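Local coordinates for major allergen Alt a 1 (Alternaria alternata, PDB 3V0R), which may bind host plant thaumatin-like proteins and inhibit their beta-glucanase activity, at residues 21-27 with 112-118; 30-35 with 51-57; 58-62 with 73-77. All blocks are in the same frame, centred on the assembly; numbering follows the deposited sequence.

Contact 1: residues 21-27 with 112-118. With 0FU (2,5,6-triaminopyrimidin-4-ol), chain K; SO4 (sulfate ion), chain B.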
# COMPACT_ATOMS: atom_id res chain seq x y z
N PHE A 21 17.36 -8.41 -1.71
CA PHE A 21 17.08 -8.71 -0.32
C PHE A 21 17.47 -7.51 0.53
O PHE A 21 18.51 -6.90 0.30
CB PHE A 21 17.93 -9.91 0.17
CG PHE A 21 17.76 -10.22 1.63
CD1 PHE A 21 16.64 -10.81 2.08
CD2 PHE A 21 18.70 -9.82 2.52
CE1 PHE A 21 16.50 -11.13 3.43
CE2 PHE A 21 18.58 -10.09 3.89
CZ PHE A 21 17.45 -10.74 4.34
N TYR A 22 16.62 -7.17 1.49
CA TYR A 22 16.91 -6.14 2.50
C TYR A 22 16.46 -6.68 3.82
O TYR A 22 15.54 -7.44 3.90
CB TYR A 22 16.16 -4.82 2.20
CG TYR A 22 16.38 -3.66 3.19
CD1 TYR A 22 17.31 -2.62 2.91
CD2 TYR A 22 15.61 -3.53 4.34
CE1 TYR A 22 17.46 -1.53 3.78
CE2 TYR A 22 15.79 -2.45 5.22
CZ TYR A 22 16.72 -1.47 4.96
OH TYR A 22 16.83 -0.38 5.80
N GLY A 23 17.10 -6.22 4.89
CA GLY A 23 16.57 -6.43 6.23
C GLY A 23 17.19 -5.47 7.23
O GLY A 23 18.28 -4.97 7.01
N ARG A 24 16.47 -5.19 8.30
CA ARG A 24 16.99 -4.35 9.34
C ARG A 24 16.91 -5.11 10.66
O ARG A 24 15.88 -5.66 10.98
CB ARG A 24 16.22 -3.03 9.42
CG ARG A 24 16.74 -2.17 10.58
CD ARG A 24 16.02 -0.87 10.68
NE ARG A 24 16.42 -0.19 11.90
CZ ARG A 24 15.62 0.51 12.66
NH1 ARG A 24 16.07 1.07 13.78
NH2 ARG A 24 14.38 0.78 12.27
N LYS A 25 18.01 -5.11 11.39
CA LYS A 25 18.09 -5.65 12.74
C LYS A 25 18.38 -4.49 13.68
O LYS A 25 19.52 -4.03 13.77
CB LYS A 25 19.27 -6.64 12.82
CG LYS A 25 19.13 -7.85 11.89
CD LYS A 25 20.40 -8.71 11.99
CE LYS A 25 20.25 -10.01 11.20
NZ LYS A 25 21.62 -10.70 11.07
N PRO A 26 17.35 -3.96 14.35
CA PRO A 26 17.46 -2.72 15.14
C PRO A 26 18.35 -2.85 16.34
O PRO A 26 18.95 -1.84 16.80
CB PRO A 26 16.00 -2.45 15.56
CG PRO A 26 15.29 -3.74 15.40
CD PRO A 26 15.98 -4.49 14.33
N GLU A 27 18.45 -4.08 16.83
CA GLU A 27 19.33 -4.37 17.93
C GLU A 27 20.36 -5.43 17.60
O GLU A 27 20.96 -6.01 18.49
CB GLU A 27 18.48 -4.80 19.14
CG GLU A 27 17.50 -3.72 19.58
CD GLU A 27 18.20 -2.43 20.04
OE1 GLU A 27 19.38 -2.48 20.45
OE2 GLU A 27 17.57 -1.34 20.04
N LYS A 112 23.40 -0.57 18.19
CA LYS A 112 23.36 -1.96 17.66
C LYS A 112 22.46 -2.16 16.40
O LYS A 112 22.03 -3.26 16.08
CB LYS A 112 22.95 -2.92 18.77
CG LYS A 112 23.79 -2.85 20.06
CD LYS A 112 23.54 -4.07 20.96
CE LYS A 112 22.49 -3.81 22.07
NZ LYS A 112 21.56 -4.97 22.38
N ASP A 113 22.23 -1.06 15.68
CA ASP A 113 21.43 -1.05 14.49
C ASP A 113 22.25 -1.53 13.28
O ASP A 113 23.33 -0.97 12.98
CB ASP A 113 20.93 0.38 14.27
CG ASP A 113 20.07 0.53 13.04
OD1 ASP A 113 19.09 -0.24 12.95
OD2 ASP A 113 20.39 1.46 12.21
N PHE A 114 21.74 -2.57 12.59
CA PHE A 114 22.40 -3.12 11.42
C PHE A 114 21.40 -3.23 10.30
O PHE A 114 20.22 -3.51 10.55
CB PHE A 114 22.98 -4.50 11.70
CG PHE A 114 24.24 -4.42 12.48
CD1 PHE A 114 25.47 -4.41 11.82
CD2 PHE A 114 24.21 -4.27 13.85
CE1 PHE A 114 26.65 -4.26 12.55
CE2 PHE A 114 25.39 -4.14 14.59
CZ PHE A 114 26.61 -4.14 13.93
N VAL A 115 21.86 -2.94 9.09
CA VAL A 115 21.05 -3.12 7.91
C VAL A 115 21.79 -4.12 7.01
O VAL A 115 23.02 -4.08 6.91
CB VAL A 115 20.74 -1.78 7.23
CG1 VAL A 115 19.81 -0.94 8.11
CG2 VAL A 115 22.02 -1.00 6.94
N CYS A 116 21.03 -5.05 6.41
CA CYS A 116 21.53 -6.15 5.62
C CYS A 116 21.02 -6.00 4.19
O CYS A 116 19.87 -5.62 3.99
CB CYS A 116 21.04 -7.51 6.19
SG CYS A 116 21.38 -7.59 7.97
N GLN A 117 21.86 -6.21 3.19
CA GLN A 117 21.38 -6.23 1.85
C GLN A 117 21.98 -7.40 1.05
O GLN A 117 23.11 -7.84 1.34
CB GLN A 117 21.59 -4.85 1.15
CG GLN A 117 23.07 -4.49 1.08
CD GLN A 117 23.42 -3.06 0.53
OE1 GLN A 117 22.96 -2.00 1.07
NE2 GLN A 117 24.20 -3.03 -0.59
N GLY A 118 21.19 -7.90 0.08
CA GLY A 118 21.58 -9.04 -0.72
C GLY A 118 22.90 -8.71 -1.47
O GLY A 118 23.14 -7.55 -1.86
C4 0FU K . 11.50 -0.88 0.90
N3 0FU K . 11.66 -1.09 -0.43
C2 0FU K . 12.89 -1.42 -0.90
NAA 0FU K . 13.04 -1.61 -2.22
N1 0FU K . 13.96 -1.57 -0.08
C6 0FU K . 13.82 -1.33 1.24
NAB 0FU K . 14.79 -1.39 2.17
C5 0FU K . 12.60 -1.01 1.72
NAC 0FU K . 12.50 -0.81 3.02
O4 0FU K . 10.31 -0.54 1.52
S SO4 B . 13.55 4.13 15.60
O1 SO4 B . 13.67 5.17 14.52
O2 SO4 B . 14.77 4.21 16.45
O3 SO4 B . 12.32 4.40 16.40
O4 SO4 B . 13.47 2.72 15.09
O HOH W 1 20.64 -0.22 18.40
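Asp113 OD1 is gripped by two nitrogens of Arg24: NE at 2.9 Å in a nearly straight bond (171°), and NH1 in a weak one at 3.4 Å. The salt bridge is not coplanar. OD1 lies in the guanidinium plane at its edge and is met on its syn side, yet the carboxylate plane stands 83° to the guanidinium. With CG anti to the backbone N (chi1 177°) and the chain extended as far as NE, Arg24 reaches past the end of the strand pair. Its NH1 also makes a weak bond to a sulfate, which is held in addition by Asn109 and by Lys17 of the second subunit. Asn109 N occupies the other oxygen of Asp113.

Behind this pair the backbones run antiparallel. Cys116 N donates to Gly23 O at 2.8 Å and Gly23 N to Cys116 O at 3.0 Å, while Lys25 and Phe114 form a second hydrogen-bonded pair. Cys116 SG, in a disulfide with Cys104, rests 4.2 Å from Lys25 CE, and Phe21 turns its ring edge to Gly118 N. Past the strands, a water links Pro26 O to Lys112 N.

Cys116 and Lys25 lie on one face; Tyr22, Arg24, Val115 and Gln117 lie on the opposite one, which packs against the second subunit. There Tyr22, in the conformer given, faces its counterpart and belongs to the pocket of a bound triaminopyrimidinol; this is an antiparallel strand pair of the Alt a 1 beta-barrel at a subunit interface.

Contact 2: residues 30-35 with 51-57. With 0FU (2,5,6-triaminopyrimidin-4-ol), chain M; SO4 (sulfate ion), chain D.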
# COMPACT_ATOMS: atom_id res chain seq x y z
N TYR A 30 17.19 -9.94 16.04
CA TYR A 30 15.98 -10.16 15.22
C TYR A 30 15.83 -9.05 14.18
O TYR A 30 16.37 -7.92 14.35
CB TYR A 30 14.72 -10.19 16.10
CG TYR A 30 14.57 -8.94 16.92
CD1 TYR A 30 15.05 -8.88 18.22
CD2 TYR A 30 13.97 -7.81 16.37
CE1 TYR A 30 14.93 -7.70 18.97
CE2 TYR A 30 13.83 -6.64 17.11
CZ TYR A 30 14.31 -6.60 18.41
OH TYR A 30 14.20 -5.43 19.08
N TYR A 31 15.15 -9.40 13.07
CA TYR A 31 14.75 -8.43 12.06
C TYR A 31 13.46 -7.70 12.52
O TYR A 31 12.60 -8.34 13.13
CB TYR A 31 14.42 -9.13 10.73
CG TYR A 31 15.66 -9.67 10.02
CD1 TYR A 31 16.52 -8.82 9.35
CD2 TYR A 31 15.93 -11.02 10.00
CE1 TYR A 31 17.67 -9.30 8.71
CE2 TYR A 31 17.04 -11.53 9.30
CZ TYR A 31 17.91 -10.66 8.67
OH TYR A 31 19.01 -11.14 7.99
N ASN A 32 13.33 -6.42 12.18
CA ASN A 32 12.05 -5.75 12.29
C ASN A 32 11.48 -5.43 10.92
O ASN A 32 10.35 -4.98 10.82
CB ASN A 32 12.05 -4.52 13.21
CG ASN A 32 12.83 -3.35 12.66
OD1 ASN A 32 13.40 -3.41 11.56
ND2 ASN A 32 12.87 -2.26 13.44
N SER A 33 12.30 -5.64 9.89
CA SER A 33 11.92 -5.37 8.52
C SER A 33 12.68 -6.34 7.62
O SER A 33 13.87 -6.44 7.76
CB SER A 33 12.23 -3.90 8.16
OG SER A 33 11.80 -3.61 6.83
N LEU A 34 11.99 -6.99 6.69
CA LEU A 34 12.60 -7.94 5.78
C LEU A 34 11.87 -7.89 4.46
O LEU A 34 10.63 -7.82 4.43
CB LEU A 34 12.47 -9.35 6.41
CG LEU A 34 13.40 -10.50 6.26
CD1 LEU A 34 14.81 -10.22 6.62
CD2 LEU A 34 12.91 -11.58 7.23
N GLY A 35 12.61 -7.96 3.36
CA GLY A 35 12.01 -7.99 2.06
C GLY A 35 12.92 -8.39 0.93
O GLY A 35 14.13 -8.41 1.06
N SER A 51 7.45 -8.65 1.43
CA SER A 51 8.04 -8.07 2.62
C SER A 51 7.18 -8.18 3.82
O SER A 51 5.96 -8.39 3.73
CB SER A 51 8.31 -6.59 2.36
OG SER A 51 7.08 -5.90 2.25
N ALA A 52 7.77 -7.96 4.97
CA ALA A 52 7.03 -7.90 6.21
C ALA A 52 7.76 -6.98 7.21
O ALA A 52 9.01 -6.87 7.20
CB ALA A 52 6.90 -9.32 6.83
N GLN A 53 6.98 -6.41 8.11
CA GLN A 53 7.47 -5.61 9.22
C GLN A 53 6.73 -5.94 10.50
O GLN A 53 5.57 -6.21 10.49
CB GLN A 53 7.27 -4.12 8.99
CG GLN A 53 8.10 -3.59 7.84
CD GLN A 53 7.38 -3.81 6.54
OE1 GLN A 53 6.15 -4.16 6.54
NE2 GLN A 53 8.12 -3.61 5.39
N ALA A 54 7.43 -5.87 11.60
CA ALA A 54 6.77 -5.97 12.90
C ALA A 54 7.78 -5.49 13.90
O ALA A 54 8.96 -5.36 13.57
CB ALA A 54 6.40 -7.40 13.17
N ASP A 55 7.34 -5.23 15.13
CA ASP A 55 8.30 -4.86 16.18
C ASP A 55 9.35 -5.94 16.28
O ASP A 55 10.54 -5.65 16.43
CB ASP A 55 7.62 -4.72 17.55
CG ASP A 55 6.75 -3.47 17.67
OD1 ASP A 55 6.72 -2.64 16.71
OD2 ASP A 55 6.09 -3.31 18.72
N LYS A 56 8.92 -7.21 16.14
CA LYS A 56 9.93 -8.28 16.10
C LYS A 56 9.46 -9.38 15.17
O LYS A 56 8.54 -10.09 15.48
CB LYS A 56 10.17 -8.81 17.50
CG LYS A 56 11.11 -10.00 17.59
CD LYS A 56 11.53 -10.20 19.05
CE LYS A 56 11.67 -11.67 19.42
NZ LYS A 56 12.89 -12.31 18.84
N LEU A 57 10.10 -9.51 14.02
CA LEU A 57 9.72 -10.61 13.11
C LEU A 57 10.23 -11.95 13.67
O LEU A 57 11.28 -11.99 14.28
CB LEU A 57 10.30 -10.36 11.71
CG LEU A 57 9.74 -9.17 10.95
CD1 LEU A 57 10.50 -8.87 9.65
CD2 LEU A 57 8.25 -9.46 10.59
C4 0FU M . 9.85 -3.46 0.95
N3 0FU M . 10.32 -3.68 2.18
C2 0FU M . 11.51 -4.29 2.34
NAA 0FU M . 11.93 -4.47 3.61
N1 0FU M . 12.27 -4.69 1.28
C6 0FU M . 11.83 -4.49 0.03
NAB 0FU M . 12.54 -4.90 -1.03
C5 0FU M . 10.59 -3.85 -0.14
NAC 0FU M . 10.05 -3.61 -1.33
O4 0FU M . 8.67 -2.83 0.70
S SO4 D . 4.75 -7.07 16.73
O1 SO4 D . 3.85 -8.08 16.10
O2 SO4 D . 6.12 -7.67 16.84
O3 SO4 D . 4.55 -5.81 15.90
O4 SO4 D . 4.33 -6.78 18.13
O HOH W 2 13.90 -11.99 13.03
O HOH W 3 11.48 -3.05 16.22
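Strands 33-35 and 51-53 run antiparallel, their axes 4.8 Å apart and their directions 176° from each other. Leu34 and Ala52 form the hydrogen-bonded pair, Leu34 N to Ala52 O at 3.0 Å and Ala52 N to Leu34 O at 2.9 Å; Ser33 with Gln53 and Gly35 with Ser51 are the non-hydrogen-bonded pairs around it. Ala54 N then gives a longer bond to Asn32 O, 3.2 Å, from above the carbonyl plane. The chain next turns through Asp55 and Lys56 and brings Leu57 N to Tyr31 O at 2.9 Å. Two waters bridge the segments around this turn, one between Tyr31 N and Leu57 O, the other between Asn32 ND2 and Asp55 O.

Lys56 lies across one face of the Tyr30 ring at about a right angle. Its CG stands 4.0 Å from the ring centroid, 25° off the normal and offset toward the rim, a CH-pi contact made by the aliphatic chain. Tyr30 CG sits between its own backbone N and carbonyl carbon (chi1 57°), which brings the ring over the turn. Leu57 is directed at residues 30-35 and touches with its CD1 branch, 3.8 Å from Leu34 CB and also against Tyr31 CB. A sulfate is bound by the consecutive backbone N-H groups of Asp55 and Lys56.

On the face of Ser33, Gly35, Ser51 and Gln53 lies a triaminopyrimidinol, close against the CA of Gly35, where there is no side chain.

Leu34 and Ala52, on the other face, meet Phe75 and Phe73 of strand 72-76, and Leu57 packs on Tyr63. Along its other edge strand 33-40 bonds by its backbone to strand 15-25, Gly35 with Tyr22 and Ser33 with Arg24, so this hairpin is flanked by barrel strands.

Contact 3: residues 58-62 with 73-77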
# COMPACT_ATOMS: atom_id res chain seq x y z
N GLU A 58 9.47 -13.02 13.46
CA GLU A 58 9.80 -14.32 13.97
C GLU A 58 10.34 -15.22 12.84
O GLU A 58 9.89 -15.12 11.66
CB GLU A 58 8.55 -14.99 14.56
CG GLU A 58 7.78 -14.14 15.59
CD GLU A 58 8.57 -13.81 16.85
OE1 GLU A 58 9.59 -14.47 17.14
OE2 GLU A 58 8.14 -12.86 17.60
N ASP A 59 11.32 -16.07 13.19
CA ASP A 59 11.70 -17.19 12.34
C ASP A 59 10.60 -18.28 12.29
O ASP A 59 9.77 -18.42 13.18
CB ASP A 59 13.06 -17.79 12.74
CG ASP A 59 14.18 -16.76 12.74
OD1 ASP A 59 14.42 -16.06 11.72
OD2 ASP A 59 14.78 -16.58 13.82
N HIS A 60 10.63 -19.07 11.22
CA HIS A 60 9.71 -20.15 11.00
C HIS A 60 8.26 -19.78 11.27
O HIS A 60 7.58 -20.48 11.99
CB HIS A 60 10.07 -21.44 11.71
CG HIS A 60 10.47 -21.30 13.10
ND1 HIS A 60 11.77 -21.12 13.46
CD2 HIS A 60 9.74 -21.41 14.28
CE1 HIS A 60 11.87 -21.06 14.80
NE2 HIS A 60 10.62 -21.23 15.32
N LYS A 61 7.85 -18.66 10.70
CA LYS A 61 6.47 -18.19 10.78
C LYS A 61 6.04 -17.67 9.42
O LYS A 61 6.78 -16.99 8.80
CB LYS A 61 6.38 -17.10 11.80
CG LYS A 61 4.98 -16.55 11.93
CD LYS A 61 4.93 -15.39 12.91
CE LYS A 61 3.44 -15.01 13.05
NZ LYS A 61 3.41 -13.74 13.73
N TRP A 62 4.83 -18.01 8.97
CA TRP A 62 4.36 -17.54 7.66
C TRP A 62 3.98 -16.08 7.74
O TRP A 62 3.26 -15.67 8.65
CB TRP A 62 3.10 -18.28 7.24
CG TRP A 62 3.32 -19.73 6.86
CD1 TRP A 62 2.74 -20.85 7.44
CD2 TRP A 62 4.15 -20.24 5.82
NE1 TRP A 62 3.18 -21.99 6.82
CE2 TRP A 62 4.03 -21.69 5.87
CE3 TRP A 62 4.97 -19.67 4.87
CZ2 TRP A 62 4.70 -22.49 5.02
CZ3 TRP A 62 5.64 -20.51 4.04
CH2 TRP A 62 5.49 -21.90 4.12
N PHE A 73 5.55 -16.35 2.79
CA PHE A 73 6.94 -16.69 3.00
C PHE A 73 7.27 -16.87 4.48
O PHE A 73 6.57 -16.39 5.35
CB PHE A 73 7.87 -15.68 2.36
CG PHE A 73 8.07 -14.42 3.19
CD1 PHE A 73 7.16 -13.43 3.18
CD2 PHE A 73 9.24 -14.24 3.95
CE1 PHE A 73 7.34 -12.23 3.87
CE2 PHE A 73 9.44 -13.05 4.67
CZ PHE A 73 8.48 -12.04 4.64
N SER A 74 8.38 -17.59 4.73
CA SER A 74 8.95 -17.74 6.02
C SER A 74 10.46 -17.62 5.91
O SER A 74 11.00 -17.84 4.83
CB SER A 74 8.56 -19.15 6.54
OG SER A 74 8.94 -19.34 7.88
N PHE A 75 11.15 -17.25 6.98
CA PHE A 75 12.59 -17.04 6.94
C PHE A 75 13.20 -17.73 8.12
O PHE A 75 12.65 -17.68 9.24
CB PHE A 75 12.91 -15.52 6.94
CG PHE A 75 14.23 -15.15 6.35
CD1 PHE A 75 14.48 -15.32 4.99
CD2 PHE A 75 15.20 -14.60 7.12
CE1 PHE A 75 15.73 -15.01 4.46
CE2 PHE A 75 16.46 -14.27 6.60
CZ PHE A 75 16.72 -14.50 5.26
N ASP A 76 14.38 -18.36 7.93
CA ASP A 76 15.21 -18.85 9.02
C ASP A 76 16.42 -17.95 9.05
O ASP A 76 17.30 -18.10 8.24
CB ASP A 76 15.63 -20.31 8.74
CG ASP A 76 14.52 -21.32 9.09
OD1 ASP A 76 13.46 -20.97 9.65
OD2 ASP A 76 14.72 -22.52 8.82
N SER A 77 16.49 -17.05 10.00
CA SER A 77 17.56 -16.09 9.98
C SER A 77 18.90 -16.72 10.28
O SER A 77 19.89 -16.21 9.80
CB SER A 77 17.30 -14.91 10.94
OG SER A 77 17.16 -15.41 12.26
O HOH W 4 9.40 -16.21 9.22
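Asp59 OD1 accepts two bonds from one residue: Ser77 N gives 2.9 Å to it, and Ser77 OG likewise lies 2.9 Å from Asp59 OD1. Both donors come from the same face of the carboxylate, the hydroxyl on the syn side and 28° out of the plane, the amide from well above it (64°). Ser77 OG is placed between its own backbone N and carbonyl carbon (chi1 59°), which lets hydroxyl and amide close on one oxygen like a pincer. Next along the segments, His60 N donates to Phe75 O at 3.2 Å, tilted from the carbonyl plane, and the CA of Asp59 touches the same oxygen.

A water makes the next link. It donates to Glu58 O at 2.7 Å and to Lys61 O at 2.8 Å, and it accepts from Phe75 N at 3.0 Å, bridging the bend of residues 58-61 to the strand. Ser74 OG enters the same bend, close to the CA of His60.

Farther out the contact is made by packing. The six-membered part of the Trp62 indole reaches the strand with CE3, which lies 3.6 Å from the carbonyl carbon C of Phe73, at the ring edge, and also near Ser74 CB. The indole also packs on Leu83 and makes a cation-pi contact with Lys85, both of strand 81-87. Phe73 turns away from residues 58-62, toward Phe36 and the interior.

The chemistry is therefore that of an irregular segment held to a strand chiefly by a carboxylate, a direct backbone bond and a bridging water. The two donors at Asp59 would favour its charged form and may ease the proximity of Asp76, whose OD1 lies 5.4 Å from Asp59 OD1.

From the N terminus, strand 15-25 comes first, but its partner in contact 1 is the last strand, 114-128, so this contact closes a long loop that encloses the other two. Inside it, contact 2 closes the short hairpin of strands 33-40 and 47-53, and contact 3 follows in series, fastening the loop before strand 63-64 to strand 72-76. None cross. Contacts 1 and 2 adjoin through backbone bonds between Tyr22 and Gly35 and between Arg24 and Asn32. Phe75 of contact 3 meets Phe21 of contact 1 and Tyr31 and Leu34 of contact 2, so strands 15-25, 33-40 and 72-76 meet in one apolar cluster.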